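Long-range contacts in PhnB protein (Bacillus cereus, PDB 3OMS), which is of unverified function but is a putative 3-demethylubiquinone-9 3-methyltransferase, a PhnB-like protein of the glyoxalase family: residues L85-E90 against V130-T135; M16-A21 against Y72-F77; S30-S35 against F59-Q64; K101-G106 against G122-K127. All coordinates share one frame; numbering follows the deposited sequence. Where two conformers were deposited one is given.

Contact 1 of 4, residues L85-E90 against V130-T135; sequences LYVTCE and VSWQLT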
loop_
_atom_site.group_PDB
_atom_site.type_symbol
_atom_site.label_atom_id
_atom_site.label_comp_id
_atom_site.label_asym_id
_atom_site.label_seq_id
_atom_site.Cartn_x
_atom_site.Cartn_y
_atom_site.Cartn_z
ATOM N N LEU A 85 -5.640 2.246 0.065
ATOM C CA LEU A 85 -5.451 3.179 -1.027
ATOM C C LEU A 85 -6.457 4.335 -0.906
ATOM O O LEU A 85 -7.665 4.134 -0.996
ATOM C CB LEU A 85 -5.575 2.445 -2.356
ATOM C CG LEU A 85 -4.578 1.289 -2.557
ATOM C CD1 LEU A 85 -4.918 0.579 -3.901
ATOM C CD2 LEU A 85 -3.142 1.744 -2.526
ATOM N N TYR A 86 -5.927 5.520 -0.663
ATOM C CA TYR A 86 -6.700 6.694 -0.387
ATOM C C TYR A 86 -6.810 7.489 -1.683
ATOM O O TYR A 86 -5.786 7.978 -2.214
ATOM C CB TYR A 86 -6.001 7.470 0.699
ATOM C CG TYR A 86 -6.698 8.670 1.236
ATOM C CD1 TYR A 86 -7.499 8.580 2.362
ATOM C CD2 TYR A 86 -6.544 9.930 0.626
ATOM C CE1 TYR A 86 -8.141 9.712 2.876
ATOM C CE2 TYR A 86 -7.172 11.060 1.163
ATOM C CZ TYR A 86 -7.987 10.918 2.258
ATOM O OH TYR A 86 -8.589 12.021 2.782
ATOM N N VAL A 87 -8.050 7.619 -2.162
ATOM C CA VAL A 87 -8.303 8.253 -3.447
ATOM C C VAL A 87 -8.933 9.616 -3.283
ATOM O O VAL A 87 -9.931 9.759 -2.615
ATOM C CB VAL A 87 -9.237 7.421 -4.346
ATOM C CG1 VAL A 87 -9.294 8.085 -5.808
ATOM C CG2 VAL A 87 -8.765 5.962 -4.454
ATOM N N THR A 88 -8.358 10.634 -3.899
ATOM C CA THR A 88 -8.974 11.949 -3.843
ATOM C C THR A 88 -9.593 12.211 -5.228
ATOM O O THR A 88 -8.950 12.064 -6.236
ATOM C CB THR A 88 -7.996 13.033 -3.384
ATOM O OG1 THR A 88 -7.066 13.282 -4.436
ATOM C CG2 THR A 88 -7.263 12.591 -2.100
ATOM N N CYS A 89 -10.891 12.477 -5.238
ATOM C CA CYS A 89 -11.693 12.575 -6.448
ATOM C C CYS A 89 -11.963 14.068 -6.637
ATOM O O CYS A 89 -12.079 14.805 -5.644
ATOM C CB CYS A 89 -13.004 11.771 -6.269
ATOM S SG CYS A 89 -12.853 9.964 -5.861
ATOM N N GLU A 90 -12.057 14.525 -7.887
ATOM C CA GLU A 90 -12.271 15.943 -8.244
ATOM C C GLU A 90 -13.743 16.342 -8.166
ATOM O O GLU A 90 -14.094 17.515 -7.865
ATOM C CB GLU A 90 -11.816 16.207 -9.693
ATOM C CG GLU A 90 -10.299 16.192 -9.945
ATOM C CD GLU A 90 -9.690 14.805 -9.859
ATOM O OE1 GLU A 90 -9.934 13.987 -10.767
ATOM O OE2 GLU A 90 -8.956 14.539 -8.879
ATOM N N VAL A 130 -9.059 -5.724 -1.154
ATOM C CA VAL A 130 -8.209 -4.534 -1.134
ATOM C C VAL A 130 -8.982 -3.338 -0.571
ATOM O O VAL A 130 -10.151 -3.121 -0.955
ATOM C CB VAL A 130 -7.674 -4.164 -2.529
ATOM C CG1 VAL A 130 -6.896 -2.776 -2.480
ATOM C CG2 VAL A 130 -6.768 -5.278 -3.023
ATOM N N SER A 131 -8.385 -2.633 0.395
ATOM C CA SER A 131 -9.095 -1.548 1.112
ATOM C C SER A 131 -8.857 -0.194 0.429
ATOM O O SER A 131 -7.679 0.243 0.182
ATOM C CB SER A 131 -8.623 -1.480 2.534
ATOM O OG SER A 131 -9.527 -0.800 3.388
ATOM N N TRP A 132 -9.975 0.479 0.161
ATOM C CA TRP A 132 -9.994 1.768 -0.513
ATOM C C TRP A 132 -10.755 2.821 0.307
ATOM O O TRP A 132 -11.869 2.568 0.841
ATOM C CB TRP A 132 -10.714 1.634 -1.835
ATOM C CG TRP A 132 -10.108 0.754 -2.866
ATOM C CD1 TRP A 132 -10.286 -0.582 -2.984
ATOM C CD2 TRP A 132 -9.278 1.151 -3.969
ATOM N NE1 TRP A 132 -9.636 -1.051 -4.091
ATOM C CE2 TRP A 132 -8.984 -0.014 -4.706
ATOM C CE3 TRP A 132 -8.767 2.372 -4.407
ATOM C CZ2 TRP A 132 -8.208 0.000 -5.873
ATOM C CZ3 TRP A 132 -7.953 2.383 -5.541
ATOM C CH2 TRP A 132 -7.704 1.203 -6.277
ATOM N N GLN A 133 -10.156 4.016 0.382
ATOM C CA GLN A 133 -10.809 5.173 0.983
ATOM C C GLN A 133 -10.967 6.177 -0.133
ATOM O O GLN A 133 -10.085 6.360 -0.991
ATOM C CB GLN A 133 -9.986 5.840 2.091
ATOM C CG GLN A 133 -9.735 4.965 3.319
ATOM C CD GLN A 133 -8.934 5.705 4.356
ATOM O OE1 GLN A 133 -9.362 6.748 4.863
ATOM N NE2 GLN A 133 -7.741 5.188 4.667
ATOM N N LEU A 134 -12.109 6.825 -0.152
ATOM C CA LEU A 134 -12.398 7.782 -1.219
ATOM C C LEU A 134 -12.891 9.057 -0.600
ATOM O O LEU A 134 -13.691 9.016 0.318
ATOM C CB LEU A 134 -13.437 7.221 -2.159
ATOM C CG LEU A 134 -12.993 6.025 -2.995
ATOM C CD1 LEU A 134 -13.244 4.731 -2.236
ATOM C CD2 LEU A 134 -13.767 6.093 -4.280
ATOM N N THR A 135 -12.362 10.188 -1.076
ATOM C CA THR A 135 -12.798 11.458 -0.580
ATOM C C THR A 135 -12.876 12.496 -1.697
ATOM O O THR A 135 -12.260 12.336 -2.739
ATOM C CB THR A 135 -11.898 11.930 0.545
ATOM O OG1 THR A 135 -12.573 12.979 1.256
ATOM C CG2 THR A 135 -10.532 12.400 -0.031
#
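Five backbone hydrogen bonds join Leu85, Val87 and Cys89 to Ser131, Gln133 and Thr135 as two parallel strands. Leu85 gives its N to Ser131 O and takes Gln133 N on its O (2.8 Å). Val87 repeats the pattern, its N meeting Gln133 O at 2.7 Å and its O accepting Thr135 N, and Cys89 N closes the series on Thr135 O at 2.9 Å. The segment axes run 4.6 Å apart at 24°. On the face carrying Leu85, Val87, Trp132 and Leu134, Leu85 CD1 sits over the six-membered ring of Trp132, 3.8 Å from its centroid in a CH-pi contact. Val87 CG2 instead reaches the rim of the same indole, 3.6 Å from Trp132 CE3 and in the ring plane. Trp132 NE1 is bonded to Asp126 outside the pair. On the other face Tyr86, with CG anti to its backbone N (chi1 -174°), swings its ring across the neighbouring strand: the Gln133 amide, its NE2 bonded to Ser84 OG, stands perpendicular to it at the CD1 edge, while Tyr86 OH touches Thr135 CG2 at 3.4 Å. Leu85 to Val87 also pair antiparallel with a strand of the second subunit, carrying the sheet across the interface. Strands 83-89 and 131-136 are the first and fourth of a beta-alpha-beta-beta-beta unit, and their parallel pairing is characteristic of the glyoxalase (vicinal oxygen chelate) fold.

Contact 2 of 4, residues M16-A21 against Y72-F77; sequences MFEGKA and YVNHNF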
loop_
_atom_site.group_PDB
_atom_site.type_symbol
_atom_site.label_atom_id
_atom_site.label_comp_id
_atom_site.label_asym_id
_atom_site.label_seq_id
_atom_site.Cartn_x
_atom_site.Cartn_y
_atom_site.Cartn_z
HETATM N N MSE A 16 -0.187 -8.539 -3.779
HETATM C CA MSE A 16 -0.076 -9.939 -3.970
HETATM C C MSE A 16 -1.444 -10.630 -3.831
HETATM O O MSE A 16 -2.018 -10.688 -2.725
HETATM C CB MSE A 16 0.916 -10.511 -2.957
HETATM C CG MSE A 16 1.163 -12.000 -3.103
HETATM SE SE MSE A 16 2.657 -12.610 -2.000
HETATM C CE MSE A 16 1.846 -12.235 -0.319
ATOM N N PHE A 17 -1.899 -11.158 -4.969
ATOM C CA PHE A 17 -3.138 -11.890 -5.136
ATOM C C PHE A 17 -2.830 -13.382 -5.158
ATOM O O PHE A 17 -1.652 -13.789 -5.143
ATOM C CB PHE A 17 -3.844 -11.447 -6.456
ATOM C CG PHE A 17 -4.288 -10.034 -6.474
ATOM C CD1 PHE A 17 -5.538 -9.680 -6.015
ATOM C CD2 PHE A 17 -3.478 -9.028 -7.010
ATOM C CE1 PHE A 17 -5.963 -8.326 -6.058
ATOM C CE2 PHE A 17 -3.867 -7.720 -7.040
ATOM C CZ PHE A 17 -5.148 -7.353 -6.555
ATOM N N GLU A 18 -3.875 -14.227 -5.141
ATOM C CA GLU A 18 -3.695 -15.680 -5.314
ATOM C C GLU A 18 -4.527 -16.233 -6.486
ATOM O O GLU A 18 -5.201 -17.265 -6.358
ATOM C CB GLU A 18 -4.007 -16.448 -3.996
ATOM C CG GLU A 18 -3.007 -16.077 -2.883
ATOM C CD GLU A 18 -3.198 -16.807 -1.573
ATOM O OE1 GLU A 18 -4.169 -17.594 -1.425
ATOM O OE2 GLU A 18 -2.321 -16.594 -0.703
ATOM N N GLY A 19 -4.462 -15.561 -7.630
ATOM C CA GLY A 19 -5.174 -16.025 -8.823
ATOM C C GLY A 19 -5.999 -14.966 -9.506
ATOM O O GLY A 19 -6.419 -15.174 -10.619
ATOM N N LYS A 20 -6.222 -13.839 -8.861
ATOM C CA LYS A 20 -7.079 -12.788 -9.404
ATOM C C LYS A 20 -6.339 -11.510 -9.884
ATOM O O LYS A 20 -7.004 -10.508 -10.176
ATOM C CB LYS A 20 -8.127 -12.407 -8.352
ATOM C CG LYS A 20 -8.974 -13.618 -7.836
ATOM C CD LYS A 20 -10.245 -13.711 -8.557
ATOM C CE LYS A 20 -11.109 -14.921 -8.037
ATOM N NZ LYS A 20 -11.757 -15.572 -9.187
ATOM N N ALA A 21 -5.005 -11.541 -9.966
ATOM C CA ALA A 21 -4.230 -10.321 -10.254
ATOM C C ALA A 21 -4.709 -9.679 -11.563
ATOM O O ALA A 21 -4.935 -8.473 -11.647
ATOM C CB ALA A 21 -2.716 -10.606 -10.332
ATOM N N TYR A 72 2.553 -17.898 -6.148
ATOM C CA TYR A 72 2.550 -19.372 -6.373
ATOM C C TYR A 72 2.429 -20.198 -5.080
ATOM O O TYR A 72 2.409 -21.425 -5.127
ATOM C CB TYR A 72 3.748 -19.825 -7.219
ATOM C CG TYR A 72 5.090 -19.684 -6.560
ATOM C CD1 TYR A 72 5.628 -20.725 -5.814
ATOM C CD2 TYR A 72 5.829 -18.517 -6.693
ATOM C CE1 TYR A 72 6.867 -20.614 -5.225
ATOM C CE2 TYR A 72 7.075 -18.384 -6.107
ATOM C CZ TYR A 72 7.589 -19.437 -5.365
ATOM O OH TYR A 72 8.826 -19.336 -4.770
ATOM N N VAL A 73 2.349 -19.525 -3.939
ATOM C CA VAL A 73 2.187 -20.170 -2.637
ATOM C C VAL A 73 0.901 -19.651 -2.033
ATOM O O VAL A 73 0.648 -18.450 -2.095
ATOM C CB VAL A 73 3.329 -19.737 -1.692
ATOM C CG1 VAL A 73 3.039 -20.168 -0.230
ATOM C CG2 VAL A 73 4.668 -20.262 -2.196
ATOM N N ASN A 74 0.110 -20.524 -1.421
ATOM C CA ASN A 74 -1.061 -20.074 -0.670
ATOM C C ASN A 74 -0.610 -19.586 0.692
ATOM O O ASN A 74 0.074 -20.309 1.408
ATOM C CB ASN A 74 -2.059 -21.211 -0.461
ATOM C CG ASN A 74 -2.725 -21.656 -1.755
ATOM O OD1 ASN A 74 -2.635 -22.831 -2.103
ATOM N ND2 ASN A 74 -3.378 -20.718 -2.481
ATOM N N HIS A 75 -1.007 -18.372 1.060
ATOM C CA HIS A 75 -0.612 -17.799 2.353
ATOM C C HIS A 75 -1.760 -17.815 3.345
ATOM O O HIS A 75 -2.931 -17.940 2.949
ATOM C CB HIS A 75 -0.080 -16.372 2.109
ATOM C CG HIS A 75 1.233 -16.360 1.405
ATOM N ND1 HIS A 75 1.380 -15.967 0.093
ATOM C CD2 HIS A 75 2.462 -16.738 1.821
ATOM C CE1 HIS A 75 2.647 -16.076 -0.259
ATOM N NE2 HIS A 75 3.324 -16.547 0.767
ATOM N N ASN A 76 -1.446 -17.724 4.636
ATOM C CA ASN A 76 -2.495 -17.672 5.652
ATOM C C ASN A 76 -3.019 -16.243 5.925
ATOM O O ASN A 76 -3.828 -16.025 6.817
ATOM C CB ASN A 76 -2.062 -18.425 6.949
ATOM C CG ASN A 76 -1.005 -17.660 7.782
ATOM O OD1 ASN A 76 -0.679 -16.471 7.522
ATOM N ND2 ASN A 76 -0.518 -18.324 8.826
ATOM N N PHE A 77 -2.621 -15.281 5.094
ATOM C CA PHE A 77 -3.081 -13.890 5.220
ATOM C C PHE A 77 -3.566 -13.401 3.884
ATOM O O PHE A 77 -3.282 -14.009 2.824
ATOM C CB PHE A 77 -1.904 -13.002 5.689
ATOM C CG PHE A 77 -0.692 -13.090 4.796
ATOM C CD1 PHE A 77 -0.621 -12.370 3.620
ATOM C CD2 PHE A 77 0.377 -13.889 5.143
ATOM C CE1 PHE A 77 0.494 -12.487 2.798
ATOM C CE2 PHE A 77 1.503 -13.985 4.329
ATOM C CZ PHE A 77 1.558 -13.297 3.171
HETATM O O HOH W 1 -4.234 -18.988 0.658
HETATM O O HOH W 2 -0.595 -14.939 -1.156
HETATM O O HOH W 3 -2.422 -13.475 0.347
#
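Backbones stay well apart, Glu18 CA and Asn74 CA approaching only to 6.9 Å, where the end of strand 11-17 faces the irregular loop after strand 64-70. This lies at one end of a four-stranded glyoxalase-type sheet, and side chains and water bridge the gap. Glu18 reaches out with its chain extended beyond CG, bringing the carboxylate to the loop backbone. Glu18 OE2 receives His75 N at 2.8 Å from the syn side, 30° out of the carboxylate plane, in a nearly straight bond. OE1 takes a weak bond from Asn74 ND2, whose amide plane is turned 61° from the carboxylate. A water bonded to His75 O lies close to OE1, and another, in the imidazole plane at His75 ND1, close to OE2, though both carboxylate legs are doubtfully short; a third, on Phe77 O, makes only a long bond to OE2. Met16, modelled as selenomethionine, crosses His75 and Phe77 at about a right angle; its SE stands obliquely to the imidazole, 4.7 Å from the centroid. Trp123 of the second subunit packs on Met16, and Pro81 of that subunit on Phe77. The bend at chi3 (65°) directs the terminal methyl to the phenyl rim, where Met16 CE lies 3.4 Å from Phe77 CE1.

Contact 3 of 4, residues S30-S35 against F59-Q64; sequences SLFDQS and FTLNGQ
Ser35 turns OG back beside its own N (chi1 -52°), and Asn62 sets CG anti to its backbone N (chi1 -159°), which lets the two side chains each grip the opposite backbone. Ser35 OG accepts Asn62 N at 2.9 Å in an almost straight bond. In return Asn62 ND2 donates to Asp33 O at 3.2 Å; the carbonyl oxygen lies in the plane of the Asn62 amide, yet the nitrogen approaches from above the carbonyl plane, 53° out of it. Asn62 CA also makes a C-H contact with Asp33 O, at 3.3 Å. Gly63 N makes a weak, bent bond to Gln34 O, and a water connects that same oxygen to Thr60 OG1, which is bonded too to Glu36 N. Asn62 and Gly63 occupy the middle of a type I' turn from Leu61 to Gln64, the tight hairpin linking strands 54-61 and 64-70. Beside these polar links, Leu61 CD2 lies 4.2 Å from Phe32 CD2, at the ring edge. The loop 30-35 thus ties the end of helix 21-29 to this hairpin just before strand 37-42 begins; Leu61 packs on Tyr28 of the helix, while Phe32 and Leu61 both touch Trp132 on strand 131-136, and Phe32 also meets Val98 of helix 92-103.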
loop_
_atom_site.group_PDB
_atom_site.type_symbol
_atom_site.label_atom_id
_atom_site.label_comp_id
_atom_site.label_asym_id
_atom_site.label_seq_id
_atom_site.Cartn_x
_atom_site.Cartn_y
_atom_site.Cartn_z
ATOM N N SER A 30 -9.822 0.360 -15.205
ATOM C CA SER A 30 -11.061 0.916 -15.783
ATOM C C SER A 30 -11.716 2.051 -14.967
ATOM O O SER A 30 -12.658 2.715 -15.459
ATOM C CB SER A 30 -12.088 -0.206 -15.966
ATOM O OG SER A 30 -12.783 -0.508 -14.742
ATOM N N LEU A 31 -11.226 2.304 -13.756
ATOM C CA LEU A 31 -11.907 3.169 -12.805
ATOM C C LEU A 31 -11.403 4.587 -12.818
ATOM O O LEU A 31 -12.080 5.486 -12.329
ATOM C CB LEU A 31 -11.710 2.639 -11.375
ATOM C CG LEU A 31 -12.258 1.245 -11.088
ATOM C CD1 LEU A 31 -11.963 0.898 -9.635
ATOM C CD2 LEU A 31 -13.744 1.183 -11.385
ATOM N N PHE A 32 -10.184 4.790 -13.331
ATOM C CA PHE A 32 -9.550 6.090 -13.279
ATOM C C PHE A 32 -9.001 6.467 -14.643
ATOM O O PHE A 32 -8.624 5.604 -15.454
ATOM C CB PHE A 32 -8.380 6.082 -12.260
ATOM C CG PHE A 32 -8.767 5.614 -10.893
ATOM C CD1 PHE A 32 -9.482 6.447 -10.040
ATOM C CD2 PHE A 32 -8.422 4.346 -10.442
ATOM C CE1 PHE A 32 -9.868 5.997 -8.776
ATOM C CE2 PHE A 32 -8.817 3.894 -9.189
ATOM C CZ PHE A 32 -9.525 4.716 -8.355
ATOM N N ASP A 33 -8.960 7.768 -14.889
ATOM C CA ASP A 33 -8.340 8.281 -16.087
ATOM C C ASP A 33 -6.859 7.950 -16.073
ATOM O O ASP A 33 -6.255 7.909 -14.997
ATOM C CB ASP A 33 -8.505 9.797 -16.173
ATOM C CG ASP A 33 -8.632 10.247 -17.567
ATOM O OD1 ASP A 33 -9.740 9.998 -18.128
ATOM O OD2 ASP A 33 -7.637 10.816 -18.105
ATOM N N GLN A 34 -6.306 7.747 -17.276
ATOM C CA GLN A 34 -4.870 7.552 -17.502
ATOM C C GLN A 34 -4.332 6.406 -16.672
ATOM O O GLN A 34 -3.325 6.519 -15.948
ATOM C CB GLN A 34 -4.103 8.843 -17.282
ATOM C CG GLN A 34 -4.209 9.768 -18.488
ATOM C CD GLN A 34 -3.920 11.176 -18.123
ATOM O OE1 GLN A 34 -2.896 11.733 -18.516
ATOM N NE2 GLN A 34 -4.822 11.777 -17.353
ATOM N N SER A 35 -5.017 5.280 -16.828
ATOM C CA SER A 35 -4.646 4.060 -16.141
ATOM C C SER A 35 -4.572 2.934 -17.162
ATOM O O SER A 35 -5.542 2.687 -17.918
ATOM C CB SER A 35 -5.675 3.747 -15.074
ATOM O OG SER A 35 -5.863 4.874 -14.263
ATOM N N PHE A 59 1.184 -1.824 -13.720
ATOM C CA PHE A 59 0.103 -1.025 -14.292
ATOM C C PHE A 59 0.114 0.332 -13.683
ATOM O O PHE A 59 0.696 0.530 -12.603
ATOM C CB PHE A 59 -1.255 -1.683 -14.071
ATOM C CG PHE A 59 -1.633 -1.891 -12.639
ATOM C CD1 PHE A 59 -2.674 -1.138 -12.046
ATOM C CD2 PHE A 59 -1.051 -2.931 -11.887
ATOM C CE1 PHE A 59 -3.074 -1.380 -10.727
ATOM C CE2 PHE A 59 -1.440 -3.138 -10.545
ATOM C CZ PHE A 59 -2.455 -2.362 -9.974
ATOM N N THR A 60 -0.553 1.288 -14.331
ATOM C CA THR A 60 -0.652 2.617 -13.767
ATOM C C THR A 60 -2.112 2.887 -13.322
ATOM O O THR A 60 -3.062 2.362 -13.898
ATOM C CB THR A 60 -0.225 3.688 -14.744
ATOM O OG1 THR A 60 -1.033 3.577 -15.941
ATOM C CG2 THR A 60 1.262 3.589 -15.053
ATOM N N LEU A 61 -2.248 3.672 -12.251
ATOM C CA LEU A 61 -3.498 4.285 -11.884
ATOM C C LEU A 61 -3.258 5.783 -11.849
ATOM O O LEU A 61 -2.429 6.296 -11.066
ATOM C CB LEU A 61 -3.981 3.728 -10.539
ATOM C CG LEU A 61 -4.260 2.218 -10.387
ATOM C CD1 LEU A 61 -4.674 1.875 -8.940
ATOM C CD2 LEU A 61 -5.307 1.670 -11.422
ATOM N N ASN A 62 -3.913 6.485 -12.769
ATOM C CA ASN A 62 -3.678 7.902 -12.994
ATOM C C ASN A 62 -2.216 8.222 -13.099
ATOM O O ASN A 62 -1.750 9.173 -12.473
ATOM C CB ASN A 62 -4.316 8.726 -11.870
ATOM C CG ASN A 62 -4.578 10.197 -12.252
ATOM O OD1 ASN A 62 -4.089 11.104 -11.577
ATOM N ND2 ASN A 62 -5.326 10.436 -13.325
ATOM N N GLY A 63 -1.473 7.444 -13.872
ATOM C CA GLY A 63 -0.077 7.773 -14.109
ATOM C C GLY A 63 0.885 7.172 -13.081
ATOM O O GLY A 63 2.059 7.127 -13.359
ATOM N N GLN A 64 0.384 6.734 -11.916
ATOM C CA GLN A 64 1.228 6.184 -10.850
ATOM C C GLN A 64 1.377 4.688 -11.053
ATOM O O GLN A 64 0.400 4.009 -11.242
ATOM C CB GLN A 64 0.611 6.446 -9.475
ATOM C CG GLN A 64 1.409 5.885 -8.288
ATOM C CD GLN A 64 0.749 6.166 -6.930
ATOM O OE1 GLN A 64 -0.262 6.869 -6.850
ATOM N NE2 GLN A 64 1.297 5.576 -5.866
HETATM O O HOH W 4 -0.467 5.931 -17.315
#

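Contact 4 of 4, residues K101-G106 against G122-K127; sequences KLAQDG and GWLNDK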
loop_
_atom_site.group_PDB
_atom_site.type_symbol
_atom_site.label_atom_id
_atom_site.label_comp_id
_atom_site.label_asym_id
_atom_site.label_seq_id
_atom_site.Cartn_x
_atom_site.Cartn_y
_atom_site.Cartn_z
ATOM N N LYS A 101 -18.710 1.242 -7.985
ATOM C CA LYS A 101 -18.058 0.170 -8.703
ATOM C C LYS A 101 -17.234 -0.704 -7.752
ATOM O O LYS A 101 -17.305 -1.932 -7.817
ATOM C CB LYS A 101 -17.199 0.729 -9.857
ATOM C CG LYS A 101 -18.071 1.188 -11.075
ATOM C CD LYS A 101 -17.182 1.727 -12.174
ATOM C CE LYS A 101 -17.856 2.101 -13.519
ATOM N NZ LYS A 101 -16.673 2.727 -14.329
ATOM N N LEU A 102 -16.422 -0.066 -6.905
ATOM C CA LEU A 102 -15.545 -0.785 -5.946
ATOM C C LEU A 102 -16.335 -1.547 -4.876
ATOM O O LEU A 102 -15.875 -2.581 -4.369
ATOM C CB LEU A 102 -14.579 0.213 -5.276
ATOM C CG LEU A 102 -13.420 0.777 -6.079
ATOM C CD1 LEU A 102 -12.791 1.978 -5.309
ATOM C CD2 LEU A 102 -12.376 -0.319 -6.350
ATOM N N ALA A 103 -17.527 -1.035 -4.536
ATOM C CA ALA A 103 -18.403 -1.688 -3.561
ATOM C C ALA A 103 -19.010 -3.018 -4.040
ATOM O O ALA A 103 -19.499 -3.775 -3.194
ATOM C CB ALA A 103 -19.582 -0.703 -3.137
ATOM N N GLN A 104 -19.020 -3.298 -5.363
ATOM C CA GLN A 104 -19.729 -4.483 -5.888
ATOM C C GLN A 104 -19.064 -5.738 -5.338
ATOM O O GLN A 104 -17.854 -5.932 -5.486
ATOM C CB GLN A 104 -19.719 -4.519 -7.407
ATOM C CG GLN A 104 -20.214 -3.240 -8.146
ATOM C CD GLN A 104 -21.698 -2.834 -7.931
ATOM O OE1 GLN A 104 -22.204 -2.808 -6.811
ATOM N NE2 GLN A 104 -22.344 -2.410 -9.018
ATOM N N ASP A 105 -19.837 -6.533 -4.617
ATOM C CA ASP A 105 -19.350 -7.747 -3.932
ATOM C C ASP A 105 -18.217 -7.436 -2.942
ATOM O O ASP A 105 -17.414 -8.300 -2.603
ATOM C CB ASP A 105 -18.942 -8.811 -4.967
ATOM C CG ASP A 105 -20.143 -9.390 -5.707
ATOM O OD1 ASP A 105 -21.281 -9.267 -5.215
ATOM O OD2 ASP A 105 -19.954 -9.967 -6.774
ATOM N N GLY A 106 -18.189 -6.188 -2.469
ATOM C CA GLY A 106 -17.219 -5.726 -1.467
ATOM C C GLY A 106 -17.852 -5.647 -0.099
ATOM O O GLY A 106 -18.891 -6.231 0.155
ATOM N N GLY A 122 -15.895 7.830 1.944
ATOM C CA GLY A 122 -16.284 6.451 2.213
ATOM C C GLY A 122 -15.091 5.550 2.288
ATOM O O GLY A 122 -13.992 5.889 1.783
ATOM N N TRP A 123 -15.297 4.372 2.866
ATOM C CA TRP A 123 -14.206 3.411 3.074
ATOM C C TRP A 123 -14.800 2.030 2.866
ATOM O O TRP A 123 -15.849 1.699 3.408
ATOM C CB TRP A 123 -13.634 3.537 4.491
ATOM C CG TRP A 123 -12.302 2.899 4.724
ATOM C CD1 TRP A 123 -11.704 1.929 3.996
ATOM C CD2 TRP A 123 -11.393 3.214 5.788
ATOM N NE1 TRP A 123 -10.495 1.582 4.557
ATOM C CE2 TRP A 123 -10.282 2.361 5.658
ATOM C CE3 TRP A 123 -11.407 4.151 6.829
ATOM C CZ2 TRP A 123 -9.155 2.446 6.513
ATOM C CZ3 TRP A 123 -10.306 4.203 7.711
ATOM C CH2 TRP A 123 -9.201 3.352 7.538
ATOM N N LEU A 124 -14.154 1.246 2.027
ATOM C CA LEU A 124 -14.624 -0.107 1.748
ATOM C C LEU A 124 -13.471 -1.049 1.498
ATOM O O LEU A 124 -12.306 -0.594 1.338
ATOM C CB LEU A 124 -15.517 -0.089 0.502
ATOM C CG LEU A 124 -15.013 0.551 -0.815
ATOM C CD1 LEU A 124 -14.008 -0.421 -1.490
ATOM C CD2 LEU A 124 -16.206 0.807 -1.750
ATOM N N ASN A 125 -13.785 -2.344 1.487
ATOM C CA ASN A 125 -12.926 -3.353 0.867
ATOM C C ASN A 125 -13.541 -3.809 -0.407
ATOM O O ASN A 125 -14.741 -4.049 -0.456
ATOM C CB ASN A 125 -12.765 -4.572 1.783
ATOM C CG ASN A 125 -12.116 -4.249 3.123
ATOM O OD1 ASN A 125 -12.470 -4.875 4.141
ATOM N ND2 ASN A 125 -11.130 -3.387 3.141
ATOM N N ASP A 126 -12.770 -3.888 -1.481
ATOM C CA ASP A 126 -13.355 -4.332 -2.736
ATOM C C ASP A 126 -13.522 -5.869 -2.745
ATOM O O ASP A 126 -13.214 -6.578 -1.763
ATOM C CB ASP A 126 -12.560 -3.767 -3.920
ATOM C CG ASP A 126 -11.182 -4.382 -4.050
ATOM O OD1 ASP A 126 -10.983 -5.463 -3.429
ATOM O OD2 ASP A 126 -10.353 -3.794 -4.802
ATOM N N LYS A 127 -14.045 -6.386 -3.836
ATOM C CA LYS A 127 -14.335 -7.810 -3.954
ATOM C C LYS A 127 -13.081 -8.679 -3.794
ATOM O O LYS A 127 -13.189 -9.887 -3.619
ATOM C CB LYS A 127 -15.019 -8.132 -5.287
ATOM C CG LYS A 127 -14.175 -7.968 -6.558
ATOM C CD LYS A 127 -14.945 -8.332 -7.818
ATOM C CE LYS A 127 -15.956 -7.251 -8.249
ATOM N NZ LYS A 127 -15.458 -5.923 -8.744
HETATM O O HOH W 5 -15.305 -4.742 -5.813
HETATM O O HOH W 6 -15.913 -10.869 -2.852
#
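The isobutyl group of Leu124 lies against the last helical turn, its CD1 3.9 Å from Leu102 CB and its CD2 3.9 Å from Ala103 CB. Its CG stands between the backbone N and the carbonyl carbon (chi1 53°), a placement that presents both methyls to the helix end. Backbone atoms meet through C-H contacts, Asp126 CA with Leu102 O at 3.5 Å and Lys127 CA with Asp105 O at 3.4 Å. Gly106 CA comes within 3.2 Å of Asn125 O, a close approach. Water supplies the polar links. One molecule is gripped four times, donating to Leu102 O (2.7 Å) and Gln104 O and accepting from Lys127 N and NZ; bends at chi3 and chi4 curl the lysine chain back to bring NZ there, and the ammonium also makes a cation-pi contact with Phe27. A second water joins Asp105 O to Lys127 O. Asp126 directs its carboxylate elsewhere, to Tyr28 and the backbone N of Tyr128 and Val130. The helix end, followed by a type II turn from Ala103 to Gly106, is thereby set against strand 121-125, the helix-on-sheet layering of a glyoxalase-type beta-alpha-beta-beta-beta unit.

Contact 1 is the buried one, contact 2 lies at the surface, and contacts 3 and 4 are partly buried. Contacts 1 and 4 share the sheet 83-89, 131-136, 121-125 and 107-111, where Trp132 N pairs with Leu124 O; contacts 2 and 3 reach the other sheet through strands 11-17 and 54-61, their centres about 23 Å apart. Regular strand pairing dominates contact 1, whereas a carboxylate and waters carry contact 2, side-chain-to-backbone bonds contact 3, and leucine packing with bridging water contact 4. The Phe32 ring joins contact 3 to Val87 of contact 1, and Leu31 meets Leu102 of contact 4. All four come near the second subunit, contact 4 through Trp123 alone.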